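Cutinase-like protein (Cryptococcus sp., PDB 2CZQ) probably hydrolyses carboxylic esters, as a cutinase-like enzyme built on the alpha/beta hydrolase fold. Local coordinates at residues Ile114-His119 against Thr157-Ala162; Tyr163-Cys168 against Ala178-Tyr183. One frame throughout, in Å; residues are numbered along the deposited sequence. Where two conformers were deposited one is given.

Interaction 1 (Ile114-His119 against Thr157-Ala162); sequences IGNPDH and TLDVCA
At the C-terminal ends of two neighbouring parallel strands of the alpha/beta hydrolase sheet, 108-114 and 157-160, Ile114 pairs with Val160 just where both chains leave the sheet. Gly115 N donates to Val160 O over 3.2 Å, and the CA-H of Ile114 leans on the same oxygen. On one face of the sheet the two branched side chains lie side by side, Ile114 CG2 3.8 Å from Val160 CB, both against helix 187-200. Gly115 then turns with a positive phi of 57°, which glycine takes easily, and a water bridges the two chains: it accepts from Asn116 N and donates to Val160 O and to Asp159 OD1. Asn116 begins a type I turn to His119. With CG anti to the backbone N (chi1 -178°), its amide reaches across to Asp159 while OD1 receives Asp118 N in an Asx turn. His119, whose NE2 is bound to Thr135 O, lays one ring face against Cys161, the SG standing 4.6 Å from the ring centroid. The Asn116 ND2 to Asp159 OD2 bond, 2.8 Å long and nearly straight at 173°, runs in the plane of the amide but meets the carboxylate from above its plane.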
loop_
_atom_site.group_PDB
_atom_site.type_symbol
_atom_site.label_atom_id
_atom_site.label_comp_id
_atom_site.label_asym_id
_atom_site.label_seq_id
_atom_site.Cartn_x
_atom_site.Cartn_y
_atom_site.Cartn_z
ATOM N N ILE A 114 -3.824 -2.463 2.258
ATOM C CA ILE A 114 -4.630 -3.278 3.161
ATOM C C ILE A 114 -5.782 -2.456 3.707
ATOM O O ILE A 114 -5.625 -1.275 4.034
ATOM C CB ILE A 114 -3.797 -3.880 4.330
ATOM C CG1 ILE A 114 -2.806 -2.855 4.895
ATOM C CG2 ILE A 114 -3.087 -5.146 3.876
ATOM C CD1 ILE A 114 -2.188 -3.260 6.221
ATOM N N GLY A 115 -6.952 -3.077 3.798
ATOM C CA GLY A 115 -8.114 -2.391 4.341
ATOM C C GLY A 115 -8.457 -1.110 3.594
ATOM O O GLY A 115 -8.697 -0.065 4.196
ATOM N N ASN A 116 -8.490 -1.202 2.269
ATOM C CA ASN A 116 -8.596 -0.035 1.400
ATOM C C ASN A 116 -10.023 0.498 1.284
ATOM O O ASN A 116 -10.878 -0.181 0.722
ATOM C CB ASN A 116 -8.089 -0.443 0.015
ATOM C CG ASN A 116 -8.088 0.690 -0.978
ATOM O OD1 ASN A 116 -8.201 1.868 -0.620
ATOM N ND2 ASN A 116 -7.948 0.338 -2.253
ATOM N N PRO A 117 -10.300 1.716 1.759
ATOM C CA PRO A 117 -11.637 2.298 1.577
ATOM C C PRO A 117 -12.002 2.441 0.098
ATOM O O PRO A 117 -13.185 2.483 -0.236
ATOM C CB PRO A 117 -11.510 3.683 2.217
ATOM C CG PRO A 117 -10.351 3.577 3.157
ATOM C CD PRO A 117 -9.403 2.640 2.478
ATOM N N ASP A 118 -10.991 2.510 -0.767
ATOM C CA ASP A 118 -11.200 2.690 -2.202
ATOM C C ASP A 118 -11.195 1.374 -2.972
ATOM O O ASP A 118 -11.044 1.367 -4.194
ATOM C CB ASP A 118 -10.134 3.620 -2.776
ATOM C CG ASP A 118 -10.169 4.987 -2.166
ATOM O OD1 ASP A 118 -11.219 5.347 -1.571
ATOM O OD2 ASP A 118 -9.186 5.752 -2.251
ATOM N N HIS A 119 -11.359 0.265 -2.263
ATOM C CA HIS A 119 -11.381 -1.053 -2.880
ATOM C C HIS A 119 -12.468 -1.101 -3.959
ATOM O O HIS A 119 -13.602 -0.687 -3.724
ATOM C CB HIS A 119 -11.606 -2.079 -1.773
ATOM C CG HIS A 119 -11.502 -3.497 -2.217
ATOM N ND1 HIS A 119 -10.394 -4.289 -2.013
ATOM C CD2 HIS A 119 -12.414 -4.277 -2.838
ATOM C CE1 HIS A 119 -10.637 -5.499 -2.494
ATOM N NE2 HIS A 119 -11.853 -5.514 -3.000
ATOM N N THR A 157 -0.033 -3.724 -8.402
ATOM C CA THR A 157 -0.707 -3.490 -7.136
ATOM C C THR A 157 -1.209 -4.808 -6.563
ATOM O O THR A 157 -1.606 -5.719 -7.300
ATOM C CB THR A 157 -1.888 -2.519 -7.353
ATOM O OG1 THR A 157 -1.388 -1.256 -7.809
ATOM C CG2 THR A 157 -2.615 -2.198 -6.047
ATOM N N LEU A 158 -1.190 -4.888 -5.241
ATOM C CA LEU A 158 -1.881 -5.924 -4.508
ATOM C C LEU A 158 -2.755 -5.206 -3.500
ATOM O O LEU A 158 -2.243 -4.474 -2.646
ATOM C CB LEU A 158 -0.892 -6.826 -3.779
ATOM C CG LEU A 158 -0.524 -8.181 -4.378
ATOM C CD1 LEU A 158 0.292 -8.955 -3.359
ATOM C CD2 LEU A 158 -1.736 -8.996 -4.819
ATOM N N ASP A 159 -4.069 -5.369 -3.644
ATOM C CA ASP A 159 -5.041 -4.754 -2.748
ATOM C C ASP A 159 -5.668 -5.858 -1.900
ATOM O O ASP A 159 -6.526 -6.621 -2.361
ATOM C CB ASP A 159 -6.088 -3.969 -3.538
ATOM C CG ASP A 159 -6.941 -3.087 -2.658
ATOM O OD1 ASP A 159 -6.771 -3.143 -1.415
ATOM O OD2 ASP A 159 -7.800 -2.312 -3.139
ATOM N N VAL A 160 -5.189 -5.946 -0.666
ATOM C CA VAL A 160 -5.525 -7.028 0.240
ATOM C C VAL A 160 -6.678 -6.603 1.135
ATOM O O VAL A 160 -6.575 -5.630 1.891
ATOM C CB VAL A 160 -4.298 -7.437 1.083
ATOM C CG1 VAL A 160 -4.622 -8.626 1.974
ATOM C CG2 VAL A 160 -3.097 -7.735 0.188
ATOM N N CYS A 161 -7.780 -7.335 1.031
ATOM C CA CYS A 161 -8.973 -7.045 1.805
ATOM C C CYS A 161 -9.391 -8.315 2.511
ATOM O O CYS A 161 -9.761 -9.299 1.865
ATOM C CB CYS A 161 -10.101 -6.545 0.900
ATOM S SG CYS A 161 -11.614 -6.160 1.807
ATOM N N ALA A 162 -9.303 -8.306 3.837
ATOM C CA ALA A 162 -9.722 -9.447 4.639
ATOM C C ALA A 162 -11.215 -9.655 4.464
ATOM O O ALA A 162 -11.979 -8.698 4.490
ATOM C CB ALA A 162 -9.397 -9.208 6.105
HETATM O O HOH W 1 -8.182 -3.605 0.779
#

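Interaction 2 (Tyr163-Cys168 against Ala178-Tyr183); sequences YGDGVC and AQHLSY
Asp165 and His180 both hold CG anti to the backbone N (chi1 170° and -169°), which brings the carboxylate and the imidazole together from a loop and a short helix. His180 ND1 gives its N-H to Asp165 OD2 at 2.8 Å, nearly straight at 168°, in the plane of the ring, on the syn side of the carboxylate but tilted from its plane; a second, weak bond goes to OD1. Tyr183 OH donates to the anti lone pair of the same OD2 at 2.6 Å, with that oxygen at the edge of the phenol ring. Since OD1 also accepts Val167 N at 2.9 Å, closing an Asx turn, both oxygens are engaged and the carboxylate's rotation is fixed. Val167 suits its place by its branching: CG2 sits over the centre of the His180 ring, 3.5 Å from the centroid, as a CH-pi contact. Gln179 CG lies 3.4 Å from Tyr163 O. Gly164 takes a positive phi at which a CB would press on that oxygen. Beyond ND1, the ring's other nitrogen, His180 NE2, is hydrogen-bonded to Ser85 OG, at a turn resembling a nucleophile elbow; Ser85, His180 and Asp165 match the Ser-His-Asp triad of alpha/beta hydrolases and probably form the active site.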
loop_
_atom_site.group_PDB
_atom_site.type_symbol
_atom_site.label_atom_id
_atom_site.label_comp_id
_atom_site.label_asym_id
_atom_site.label_seq_id
_atom_site.Cartn_x
_atom_site.Cartn_y
_atom_site.Cartn_z
ATOM N N TYR A 163 -11.636 -10.904 4.291
ATOM C CA TYR A 163 -13.053 -11.191 4.161
ATOM C C TYR A 163 -13.798 -10.597 5.345
ATOM O O TYR A 163 -13.461 -10.851 6.502
ATOM C CB TYR A 163 -13.291 -12.693 4.082
ATOM C CG TYR A 163 -14.720 -13.065 3.786
ATOM C CD1 TYR A 163 -15.673 -13.133 4.807
ATOM C CD2 TYR A 163 -15.127 -13.338 2.486
ATOM C CE1 TYR A 163 -16.991 -13.479 4.538
ATOM C CE2 TYR A 163 -16.444 -13.693 2.208
ATOM C CZ TYR A 163 -17.371 -13.758 3.241
ATOM O OH TYR A 163 -18.681 -14.102 2.989
ATOM N N GLY A 164 -14.814 -9.798 5.053
ATOM C CA GLY A 164 -15.606 -9.209 6.109
ATOM C C GLY A 164 -15.042 -7.968 6.772
ATOM O O GLY A 164 -15.614 -7.509 7.757
ATOM N N ASP A 165 -13.948 -7.412 6.249
ATOM C CA ASP A 165 -13.476 -6.099 6.686
ATOM C C ASP A 165 -14.430 -5.060 6.100
ATOM O O ASP A 165 -14.456 -4.869 4.894
ATOM C CB ASP A 165 -12.041 -5.891 6.181
ATOM C CG ASP A 165 -11.536 -4.476 6.367
ATOM O OD1 ASP A 165 -12.327 -3.573 6.725
ATOM O OD2 ASP A 165 -10.327 -4.204 6.177
ATOM N N GLY A 166 -15.220 -4.403 6.947
ATOM C CA GLY A 166 -16.265 -3.509 6.473
ATOM C C GLY A 166 -15.808 -2.254 5.749
ATOM O O GLY A 166 -16.627 -1.570 5.138
ATOM N N VAL A 167 -14.517 -1.939 5.824
ATOM C CA VAL A 167 -13.986 -0.750 5.163
ATOM C C VAL A 167 -13.736 -1.004 3.669
ATOM O O VAL A 167 -14.050 -0.155 2.830
ATOM C CB VAL A 167 -12.707 -0.251 5.874
ATOM C CG1 VAL A 167 -12.085 0.917 5.131
ATOM C CG2 VAL A 167 -13.021 0.134 7.321
ATOM N N CYS A 168 -13.164 -2.165 3.351
ATOM C CA CYS A 168 -12.879 -2.545 1.968
ATOM C C CYS A 168 -13.904 -3.505 1.364
ATOM O O CYS A 168 -13.950 -3.660 0.141
ATOM C CB CYS A 168 -11.459 -3.119 1.838
ATOM S SG CYS A 168 -11.095 -4.511 2.915
ATOM N N ALA A 178 -13.236 -6.289 13.715
ATOM C CA ALA A 178 -11.992 -7.004 13.975
ATOM C C ALA A 178 -11.224 -7.286 12.692
ATOM O O ALA A 178 -9.996 -7.243 12.671
ATOM C CB ALA A 178 -12.260 -8.293 14.725
ATOM N N GLN A 179 -11.956 -7.561 11.621
ATOM C CA GLN A 179 -11.332 -7.883 10.346
ATOM C C GLN A 179 -10.512 -6.704 9.811
ATOM O O GLN A 179 -9.434 -6.901 9.252
ATOM C CB GLN A 179 -12.391 -8.325 9.340
ATOM C CG GLN A 179 -12.964 -9.709 9.620
ATOM C CD GLN A 179 -13.925 -9.762 10.802
ATOM O OE1 GLN A 179 -14.426 -8.739 11.275
ATOM N NE2 GLN A 179 -14.187 -10.969 11.277
ATOM N N HIS A 180 -10.993 -5.479 10.017
ATOM C CA HIS A 180 -10.236 -4.298 9.602
ATOM C C HIS A 180 -8.975 -4.106 10.423
ATOM O O HIS A 180 -8.005 -3.508 9.944
ATOM C CB HIS A 180 -11.078 -3.021 9.692
ATOM C CG HIS A 180 -10.438 -1.838 9.032
ATOM N ND1 HIS A 180 -10.085 -1.841 7.700
ATOM C CD2 HIS A 180 -10.077 -0.621 9.512
ATOM C CE1 HIS A 180 -9.538 -0.677 7.389
ATOM N NE2 HIS A 180 -9.527 0.084 8.469
ATOM N N LEU A 181 -9.002 -4.599 11.660
ATOM C CA LEU A 181 -7.902 -4.429 12.599
ATOM C C LEU A 181 -6.913 -5.600 12.561
ATOM O O LEU A 181 -5.907 -5.577 13.258
ATOM C CB LEU A 181 -8.450 -4.252 14.025
ATOM C CG LEU A 181 -9.514 -3.164 14.212
ATOM C CD1 LEU A 181 -10.053 -3.172 15.632
ATOM C CD2 LEU A 181 -8.970 -1.782 13.858
ATOM N N SER A 182 -7.194 -6.607 11.735
ATOM C CA SER A 182 -6.479 -7.884 11.757
ATOM C C SER A 182 -5.101 -7.841 11.103
ATOM O O SER A 182 -4.220 -8.632 11.444
ATOM C CB SER A 182 -7.334 -8.985 11.094
ATOM O OG SER A 182 -7.456 -8.755 9.691
ATOM N N TYR A 183 -4.924 -6.924 10.159
ATOM C CA TYR A 183 -3.782 -6.989 9.257
ATOM C C TYR A 183 -2.405 -7.035 9.906
ATOM O O TYR A 183 -1.562 -7.796 9.434
ATOM C CB TYR A 183 -3.820 -5.872 8.218
ATOM C CG TYR A 183 -5.081 -5.855 7.401
ATOM C CD1 TYR A 183 -5.237 -6.686 6.294
ATOM C CD2 TYR A 183 -6.124 -5.002 7.734
ATOM C CE1 TYR A 183 -6.401 -6.660 5.543
ATOM C CE2 TYR A 183 -7.291 -4.966 6.993
ATOM C CZ TYR A 183 -7.425 -5.805 5.898
ATOM O OH TYR A 183 -8.566 -5.792 5.133
#

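From the N terminus, the chain passes through strand 108-114 into the turn at 114-119, and interaction 1 closes a 37-residue excursion when strand 157-160 returns beside it. Interaction 2 opens immediately afterwards and closes a much shorter loop of nine residues, so the two follow in series, neither nesting nor crossing. They are nonetheless tied together: the Cys161-Cys168 disulfide fastens the end of the strand segment to the loop that carries Asp165, and Ala162 N lies 2.9 Å from Tyr183 OH, a probable hydrogen bond. Gly115 O also packs against His180 CE1. The C-terminal ends of two inner strands are thus joined to the loop and helix 178-181 that carry the probable triad acid and histidine.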